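Local coordinates for uncharacterized protein (Staphylococcus aureus subsp. aureus, PDB 4H0A) that is of unknown function but belongs to the CAP (cysteine-rich secretory protein) family and carries a CAP-associated N-terminal region ahead of its CAP domain, at residues P64-Y72 against V83-V91; L231-Y240 against M312-L321. All blocks are in the same frame, centred on the assembly; numbering follows the deposited sequence. Where two conformers were deposited one is given.

Interaction 1: residues P64-Y72 against V83-V91. With EDO (1,2-ethanediol), chain C.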
# COMPACT_ATOMS: atom_id res chain seq x y z
N PRO A 64 -0.00 -2.44 -16.48
CA PRO A 64 1.17 -3.27 -16.18
C PRO A 64 2.07 -2.61 -15.13
O PRO A 64 2.08 -1.39 -14.99
CB PRO A 64 1.90 -3.33 -17.52
CG PRO A 64 1.58 -2.02 -18.17
CD PRO A 64 0.20 -1.65 -17.73
N PHE A 65 2.87 -3.42 -14.46
CA PHE A 65 3.95 -2.89 -13.63
C PHE A 65 5.19 -3.80 -13.86
O PHE A 65 5.11 -4.72 -14.67
CB PHE A 65 3.55 -2.67 -12.18
CG PHE A 65 3.21 -3.86 -11.35
CD1 PHE A 65 1.91 -4.33 -11.29
CD2 PHE A 65 4.14 -4.38 -10.44
CE1 PHE A 65 1.57 -5.37 -10.42
CE2 PHE A 65 3.79 -5.41 -9.57
CZ PHE A 65 2.50 -5.88 -9.55
N ARG A 66 6.35 -3.42 -13.31
CA ARG A 66 7.62 -4.15 -13.56
C ARG A 66 7.53 -5.65 -13.28
O ARG A 66 6.73 -6.10 -12.48
CB ARG A 66 8.79 -3.56 -12.74
CG ARG A 66 8.47 -3.32 -11.26
CD ARG A 66 9.65 -3.48 -10.32
NE ARG A 66 10.64 -2.41 -10.45
CZ ARG A 66 11.51 -2.04 -9.51
NH1 ARG A 66 11.52 -2.65 -8.33
NH2 ARG A 66 12.36 -1.05 -9.74
N ASP A 67 8.41 -6.41 -13.93
CA ASP A 67 8.58 -7.86 -13.81
C ASP A 67 7.37 -8.66 -14.33
O ASP A 67 7.16 -9.79 -13.91
CB ASP A 67 8.91 -8.26 -12.36
CG ASP A 67 9.96 -7.38 -11.73
OD1 ASP A 67 10.97 -7.08 -12.40
OD2 ASP A 67 9.74 -6.94 -10.58
N GLY A 68 6.64 -8.10 -15.29
CA GLY A 68 5.56 -8.82 -15.97
C GLY A 68 4.27 -9.04 -15.23
O GLY A 68 3.53 -9.96 -15.60
N TYR A 69 3.94 -8.20 -14.23
CA TYR A 69 2.67 -8.29 -13.53
C TYR A 69 1.66 -7.29 -14.11
O TYR A 69 2.04 -6.34 -14.79
CB TYR A 69 2.85 -8.02 -12.03
CG TYR A 69 3.66 -9.06 -11.31
CD1 TYR A 69 3.07 -10.22 -10.81
CD2 TYR A 69 5.02 -8.89 -11.10
CE1 TYR A 69 3.82 -11.18 -10.13
CE2 TYR A 69 5.78 -9.83 -10.42
CZ TYR A 69 5.17 -10.97 -9.91
OH TYR A 69 5.89 -11.93 -9.24
N LYS A 70 0.39 -7.52 -13.82
CA LYS A 70 -0.69 -6.63 -14.25
C LYS A 70 -1.60 -6.39 -13.07
O LYS A 70 -1.93 -7.35 -12.37
CB LYS A 70 -1.48 -7.24 -15.42
CG LYS A 70 -1.14 -6.70 -16.78
CD LYS A 70 -2.30 -6.96 -17.73
CE LYS A 70 -1.88 -7.01 -19.16
NZ LYS A 70 -2.81 -7.82 -19.97
N ASN A 71 -2.00 -5.14 -12.82
CA ASN A 71 -2.90 -4.83 -11.71
C ASN A 71 -4.28 -4.51 -12.22
O ASN A 71 -4.41 -3.86 -13.25
CB ASN A 71 -2.37 -3.66 -10.88
CG ASN A 71 -1.52 -4.08 -9.70
OD1 ASN A 71 -1.34 -5.25 -9.42
ND2 ASN A 71 -0.96 -3.13 -8.98
N TYR A 72 -5.31 -5.01 -11.52
CA TYR A 72 -6.72 -4.77 -11.81
C TYR A 72 -7.29 -4.09 -10.60
O TYR A 72 -7.14 -4.63 -9.51
CB TYR A 72 -7.48 -6.09 -12.07
CG TYR A 72 -7.10 -6.78 -13.35
CD1 TYR A 72 -5.87 -7.42 -13.48
CD2 TYR A 72 -7.99 -6.87 -14.41
CE1 TYR A 72 -5.50 -8.05 -14.67
CE2 TYR A 72 -7.65 -7.52 -15.60
CZ TYR A 72 -6.39 -8.09 -15.73
OH TYR A 72 -6.05 -8.74 -16.88
N VAL A 83 -5.91 -6.05 -7.39
CA VAL A 83 -5.67 -7.46 -7.71
C VAL A 83 -4.49 -7.55 -8.68
O VAL A 83 -4.60 -7.02 -9.77
CB VAL A 83 -6.96 -8.07 -8.33
CG1 VAL A 83 -6.75 -9.54 -8.69
CG2 VAL A 83 -8.16 -7.88 -7.39
N SER A 84 -3.40 -8.23 -8.29
CA SER A 84 -2.24 -8.41 -9.17
C SER A 84 -2.29 -9.77 -9.81
O SER A 84 -2.62 -10.75 -9.14
CB SER A 84 -0.93 -8.27 -8.39
OG SER A 84 -0.96 -7.11 -7.57
N THR A 85 -1.91 -9.84 -11.08
CA THR A 85 -1.91 -11.09 -11.83
C THR A 85 -0.59 -11.29 -12.57
O THR A 85 0.14 -10.34 -12.84
CB THR A 85 -3.07 -11.12 -12.85
OG1 THR A 85 -2.76 -10.21 -13.90
CG2 THR A 85 -4.43 -10.75 -12.24
N LYS A 86 -0.30 -12.54 -12.89
CA LYS A 86 0.84 -12.95 -13.69
C LYS A 86 0.35 -14.06 -14.57
O LYS A 86 -0.13 -15.06 -14.03
CB LYS A 86 2.04 -13.38 -12.83
CG LYS A 86 3.30 -13.65 -13.68
CD LYS A 86 4.51 -12.91 -13.13
CE LYS A 86 5.78 -13.23 -13.86
NZ LYS A 86 6.94 -12.54 -13.26
N ARG A 87 0.34 -13.85 -15.90
CA ARG A 87 -0.18 -14.80 -16.89
C ARG A 87 -1.68 -15.04 -16.63
O ARG A 87 -2.15 -16.18 -16.69
CB ARG A 87 0.63 -16.11 -16.90
CG ARG A 87 2.12 -15.88 -17.17
CD ARG A 87 2.90 -17.19 -17.25
NE ARG A 87 4.22 -17.08 -16.62
CZ ARG A 87 4.47 -17.14 -15.31
NH1 ARG A 87 3.47 -17.31 -14.44
NH2 ARG A 87 5.71 -17.03 -14.85
N GLU A 88 -2.41 -13.96 -16.27
CA GLU A 88 -3.85 -13.96 -15.97
C GLU A 88 -4.20 -14.70 -14.66
O GLU A 88 -5.38 -14.73 -14.32
CB GLU A 88 -4.68 -14.52 -17.14
CG GLU A 88 -4.39 -13.85 -18.47
CD GLU A 88 -5.26 -14.32 -19.63
OE1 GLU A 88 -6.08 -15.25 -19.43
OE2 GLU A 88 -5.11 -13.75 -20.73
N GLU A 89 -3.22 -15.22 -13.90
CA GLU A 89 -3.48 -15.89 -12.61
C GLU A 89 -3.38 -14.86 -11.52
O GLU A 89 -2.39 -14.14 -11.48
CB GLU A 89 -2.47 -17.02 -12.36
CG GLU A 89 -2.78 -17.85 -11.13
CD GLU A 89 -1.79 -18.97 -10.84
OE1 GLU A 89 -0.57 -18.71 -10.91
OE2 GLU A 89 -2.24 -20.09 -10.51
N ILE A 90 -4.34 -14.83 -10.59
CA ILE A 90 -4.28 -13.89 -9.47
C ILE A 90 -3.17 -14.33 -8.52
O ILE A 90 -3.19 -15.48 -8.05
CB ILE A 90 -5.65 -13.81 -8.76
CG1 ILE A 90 -6.74 -13.26 -9.72
CG2 ILE A 90 -5.55 -12.94 -7.48
CD1 ILE A 90 -8.20 -13.49 -9.21
N VAL A 91 -2.20 -13.44 -8.23
CA VAL A 91 -1.10 -13.75 -7.30
C VAL A 91 -1.18 -12.87 -6.04
O VAL A 91 -0.44 -13.13 -5.09
CB VAL A 91 0.29 -13.60 -7.96
CG1 VAL A 91 0.46 -14.61 -9.10
CG2 VAL A 91 0.55 -12.18 -8.45
C1 EDO C . -0.66 -3.76 -4.59
O1 EDO C . -1.12 -4.84 -3.81
C2 EDO C . 0.13 -4.42 -5.75
O2 EDO C . 0.70 -3.44 -6.59
O HOH W 1 1.00 -10.62 -16.55

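Interaction 2: residues L231-Y240 against M312-L321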
# COMPACT_ATOMS: atom_id res chain seq x y z
N LEU A 231 -1.27 21.25 -6.99
CA LEU A 231 -0.46 20.61 -5.95
C LEU A 231 0.34 19.46 -6.55
O LEU A 231 1.48 19.24 -6.14
CB LEU A 231 -1.34 20.08 -4.81
CG LEU A 231 -2.08 21.10 -3.97
CD1 LEU A 231 -2.91 20.41 -2.90
CD2 LEU A 231 -1.13 22.09 -3.34
N ALA A 232 -0.25 18.72 -7.51
CA ALA A 232 0.43 17.62 -8.19
C ALA A 232 1.61 18.15 -9.00
O ALA A 232 2.67 17.52 -9.02
CB ALA A 232 -0.55 16.87 -9.09
N HIS A 233 1.44 19.33 -9.64
CA HIS A 233 2.51 19.99 -10.40
C HIS A 233 3.64 20.39 -9.47
O HIS A 233 4.81 20.17 -9.78
CB HIS A 233 1.98 21.24 -11.16
CG HIS A 233 3.05 22.16 -11.67
ND1 HIS A 233 3.45 23.27 -10.96
CD2 HIS A 233 3.76 22.10 -12.82
CE1 HIS A 233 4.38 23.86 -11.69
NE2 HIS A 233 4.60 23.19 -12.82
N ILE A 234 3.28 21.01 -8.33
CA ILE A 234 4.26 21.44 -7.34
C ILE A 234 5.00 20.20 -6.80
O ILE A 234 6.23 20.23 -6.70
CB ILE A 234 3.58 22.26 -6.19
CG1 ILE A 234 3.14 23.64 -6.71
CG2 ILE A 234 4.52 22.40 -4.98
CD1 ILE A 234 2.08 24.35 -5.85
N ALA A 235 4.27 19.11 -6.48
CA ALA A 235 4.87 17.87 -5.98
C ALA A 235 5.87 17.28 -6.96
O ALA A 235 6.95 16.84 -6.56
CB ALA A 235 3.79 16.83 -5.69
N SER A 236 5.53 17.28 -8.26
CA SER A 236 6.40 16.77 -9.31
C SER A 236 7.67 17.62 -9.44
O SER A 236 8.75 17.05 -9.52
CB SER A 236 5.65 16.71 -10.64
OG SER A 236 6.49 16.26 -11.68
N ASN A 237 7.54 18.96 -9.45
CA ASN A 237 8.71 19.86 -9.51
C ASN A 237 9.54 19.76 -8.27
O ASN A 237 10.77 19.75 -8.36
CB ASN A 237 8.29 21.33 -9.70
CG ASN A 237 8.07 21.71 -11.13
OD1 ASN A 237 8.57 21.06 -12.05
ND2 ASN A 237 7.33 22.78 -11.36
N ASN A 238 8.90 19.68 -7.10
CA ASN A 238 9.62 19.57 -5.83
C ASN A 238 10.41 18.27 -5.80
O ASN A 238 11.57 18.26 -5.41
CB ASN A 238 8.64 19.64 -4.64
CG ASN A 238 9.29 19.85 -3.30
OD1 ASN A 238 10.47 20.19 -3.18
ND2 ASN A 238 8.50 19.69 -2.25
N LEU A 239 9.81 17.19 -6.32
CA LEU A 239 10.48 15.90 -6.35
C LEU A 239 11.62 15.88 -7.35
O LEU A 239 12.71 15.39 -7.03
CB LEU A 239 9.47 14.80 -6.70
CG LEU A 239 9.90 13.38 -6.42
CD1 LEU A 239 10.41 13.24 -5.00
CD2 LEU A 239 8.73 12.43 -6.64
N TYR A 240 11.39 16.43 -8.54
CA TYR A 240 12.41 16.53 -9.59
C TYR A 240 13.58 17.41 -9.11
O TYR A 240 14.74 17.02 -9.30
CB TYR A 240 11.80 17.12 -10.87
CG TYR A 240 12.71 17.03 -12.07
CD1 TYR A 240 13.63 18.04 -12.34
CD2 TYR A 240 12.64 15.96 -12.95
CE1 TYR A 240 14.48 17.96 -13.44
CE2 TYR A 240 13.48 15.88 -14.06
CZ TYR A 240 14.39 16.89 -14.31
OH TYR A 240 15.21 16.80 -15.41
N MSE A 312 7.85 8.95 -8.79
CA MSE A 312 8.83 8.72 -9.86
C MSE A 312 9.93 7.85 -9.32
O MSE A 312 10.63 8.24 -8.38
CB MSE A 312 9.38 9.98 -10.55
CG MSE A 312 9.52 11.19 -9.68
SE MSE A 312 10.43 12.64 -10.67
CE MSE A 312 9.17 12.83 -12.19
N ARG A 313 10.04 6.64 -9.92
CA ARG A 313 11.01 5.60 -9.63
C ARG A 313 10.86 5.16 -8.16
O ARG A 313 9.80 4.62 -7.82
CB ARG A 313 12.45 6.05 -9.99
N ASP A 314 11.84 5.47 -7.30
CA ASP A 314 11.85 5.05 -5.90
C ASP A 314 11.10 6.02 -4.97
O ASP A 314 10.83 5.63 -3.83
CB ASP A 314 13.32 4.92 -5.45
CG ASP A 314 13.98 3.62 -5.88
OD1 ASP A 314 13.51 3.01 -6.87
OD2 ASP A 314 14.99 3.23 -5.24
N TYR A 315 10.73 7.24 -5.42
CA TYR A 315 10.10 8.22 -4.55
C TYR A 315 8.58 8.36 -4.68
O TYR A 315 8.03 8.26 -5.77
CB TYR A 315 10.71 9.60 -4.79
CG TYR A 315 12.10 9.80 -4.21
CD1 TYR A 315 12.28 10.41 -2.97
CD2 TYR A 315 13.23 9.47 -4.94
CE1 TYR A 315 13.55 10.64 -2.45
CE2 TYR A 315 14.51 9.70 -4.43
CZ TYR A 315 14.67 10.29 -3.19
OH TYR A 315 15.92 10.51 -2.65
N TYR A 316 7.93 8.68 -3.55
CA TYR A 316 6.51 8.96 -3.42
C TYR A 316 6.35 10.26 -2.66
O TYR A 316 6.89 10.36 -1.57
CB TYR A 316 5.81 7.83 -2.66
CG TYR A 316 5.53 6.59 -3.47
CD1 TYR A 316 6.51 5.62 -3.65
CD2 TYR A 316 4.25 6.31 -3.93
CE1 TYR A 316 6.24 4.43 -4.33
CE2 TYR A 316 3.97 5.13 -4.61
CZ TYR A 316 4.96 4.19 -4.81
OH TYR A 316 4.65 3.03 -5.47
N SER A 317 5.64 11.25 -3.21
CA SER A 317 5.41 12.53 -2.53
C SER A 317 3.92 12.85 -2.55
O SER A 317 3.31 12.70 -3.60
CB SER A 317 6.19 13.64 -3.21
OG SER A 317 5.79 14.92 -2.75
N LEU A 318 3.35 13.30 -1.42
CA LEU A 318 1.93 13.68 -1.35
C LEU A 318 1.79 14.95 -0.54
O LEU A 318 2.08 14.96 0.65
CB LEU A 318 1.09 12.54 -0.73
CG LEU A 318 -0.44 12.66 -0.85
CD1 LEU A 318 -0.90 12.73 -2.33
CD2 LEU A 318 -1.13 11.50 -0.17
N ILE A 319 1.36 16.04 -1.20
CA ILE A 319 1.15 17.34 -0.57
C ILE A 319 -0.31 17.44 -0.18
O ILE A 319 -1.17 17.07 -0.97
CB ILE A 319 1.57 18.49 -1.52
CG1 ILE A 319 3.08 18.38 -1.85
CG2 ILE A 319 1.24 19.87 -0.91
CD1 ILE A 319 3.55 19.28 -2.93
N PHE A 320 -0.59 17.94 1.03
CA PHE A 320 -1.95 18.14 1.55
C PHE A 320 -2.24 19.61 1.66
O PHE A 320 -1.31 20.39 1.90
CB PHE A 320 -2.12 17.50 2.93
CG PHE A 320 -1.65 16.08 3.03
CD1 PHE A 320 -0.31 15.80 3.29
CD2 PHE A 320 -2.51 15.03 2.80
CE1 PHE A 320 0.13 14.49 3.34
CE2 PHE A 320 -2.07 13.72 2.86
CZ PHE A 320 -0.75 13.46 3.14
N LEU A 321 -3.51 20.00 1.54
CA LEU A 321 -3.88 21.40 1.63
C LEU A 321 -5.26 21.61 2.23
O LEU A 321 -6.19 20.86 1.95
CB LEU A 321 -3.87 21.99 0.21
CG LEU A 321 -3.69 23.49 0.08
CD1 LEU A 321 -2.22 23.88 0.24
CD2 LEU A 321 -4.24 23.99 -1.24

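Interaction 1: residues P64-Y72 against V83-V91
Phe65 turns a ring edge to Ser84 OG, 4.2 Å from Phe65 CZ, where strand 61-65 leads into strand 69-76 beside strand 79-86, the hairpin partner of strand 69-76. The carbonyl of Asp67 accepts a bond from Lys86 NZ (2.8 Å to Asp67 O), nearly along the C=O axis. The Asp67 carboxylate is hydrogen-bonded to His194. Tyr69 takes the same lysine on one ring face: Lys86 CD stands 3.8 Å from the Tyr69 centroid, and NZ makes an off-centre cation-pi contact. Lys86 CG lies anti to the backbone N (chi1 -173°), and the chain then bends at chi2 to reach the ring. Lys70 exchanges two backbone bonds with Thr85, Lys70 N to Thr85 O at 3.0 Å and Thr85 N to Lys70 O at 2.8 Å. Asn71 OD1 receives Ser84 OG at 2.7 Å, tilted 16° from the amide plane. Its ND2 holds an ethanediol, probably from the crystallisation liquor. Tyr72 and Val83 form another hydrogen-bonded pair, and Tyr72 CE1 approaches Thr85 OG1 (3.6 Å) at the ring edge. The antiparallel ladder is thus extended past its last bridge by one lysine, whose charge is probably stabilised by both a carbonyl and a ring face.

Interaction 2: residues L231-Y240 against M312-L321
Helix packing on a beta-sheet, within the alpha/beta CAP domain, is the element here. Helix 229-242 covers one face of strand 315-322, which lies between strands 270-277 and 306-312 in a mixed sheet. The segment axes come within 8.3 Å and run at 139° to each other. Ser317, Ile319 and Leu321 point from the strand toward the helix, while Tyr316, Leu318 and Phe320 point away from it.

Ile319 packs against the helix near Ala235. Its CG1 is anti to the carbonyl carbon and its chi2 is extended (170°), which carries CD1 up to the helix backbone. There CD1 sits 3.6 Å from Ala235 CA and touches Ala235 CB, and Ile234 CG2 also reaches it, the two isoleucine side chains crossing at about a right angle. With only a methyl at Ala235, the isoleucine tip can probably reach the helix backbone. Leu257 of helix 254-263 also touches Ile319.

Leu231 divides its two methyls between Leu321 and Ile319. Its CD1 rests 3.6 Å from Leu321 CB, and its CD2 faces Ile319 CG2 at 4.1 Å. Ser317 OG lies 4.0 Å from Ala235 CB, but this hydroxyl is hydrogen-bonded to Gln273 on the neighbouring strand.

Toward the turn, Leu239 pushes its two methyls between Met312 and Tyr315, whose backbones are joined in a type II' turn. Met312 is present as selenomethionine. The Leu239 and Met312 side chains slide past each other in opposite directions. Leu239 CD1 touches Tyr315 CB at 3.7 Å and approaches the tyrosine ring obliquely. The other methyl makes the tightest carbon pair of the contact: Leu239 CD2 lies 3.4 Å from Met312 CG.

How the interactions relate
Interaction 1 and interaction 2 belong to different parts of the protein, the CAP-associated N-terminal region and the CAP domain. Their centres are about 26 Å apart, and they do not touch. Interaction 1 joins neighbouring strands within one antiparallel sheet and is partly buried. Backbone bonds set its register, and polar side chains add to it, both along the ladder and beside the turn. Interaction 2 is more buried and joins a helix to the face of a different, mixed sheet. Its side chains meet mainly through methyl and methylene groups. Their sequence spacing differs as well: 72 residues separate the segments of interaction 2, against 11 within the hairpin region of interaction 1.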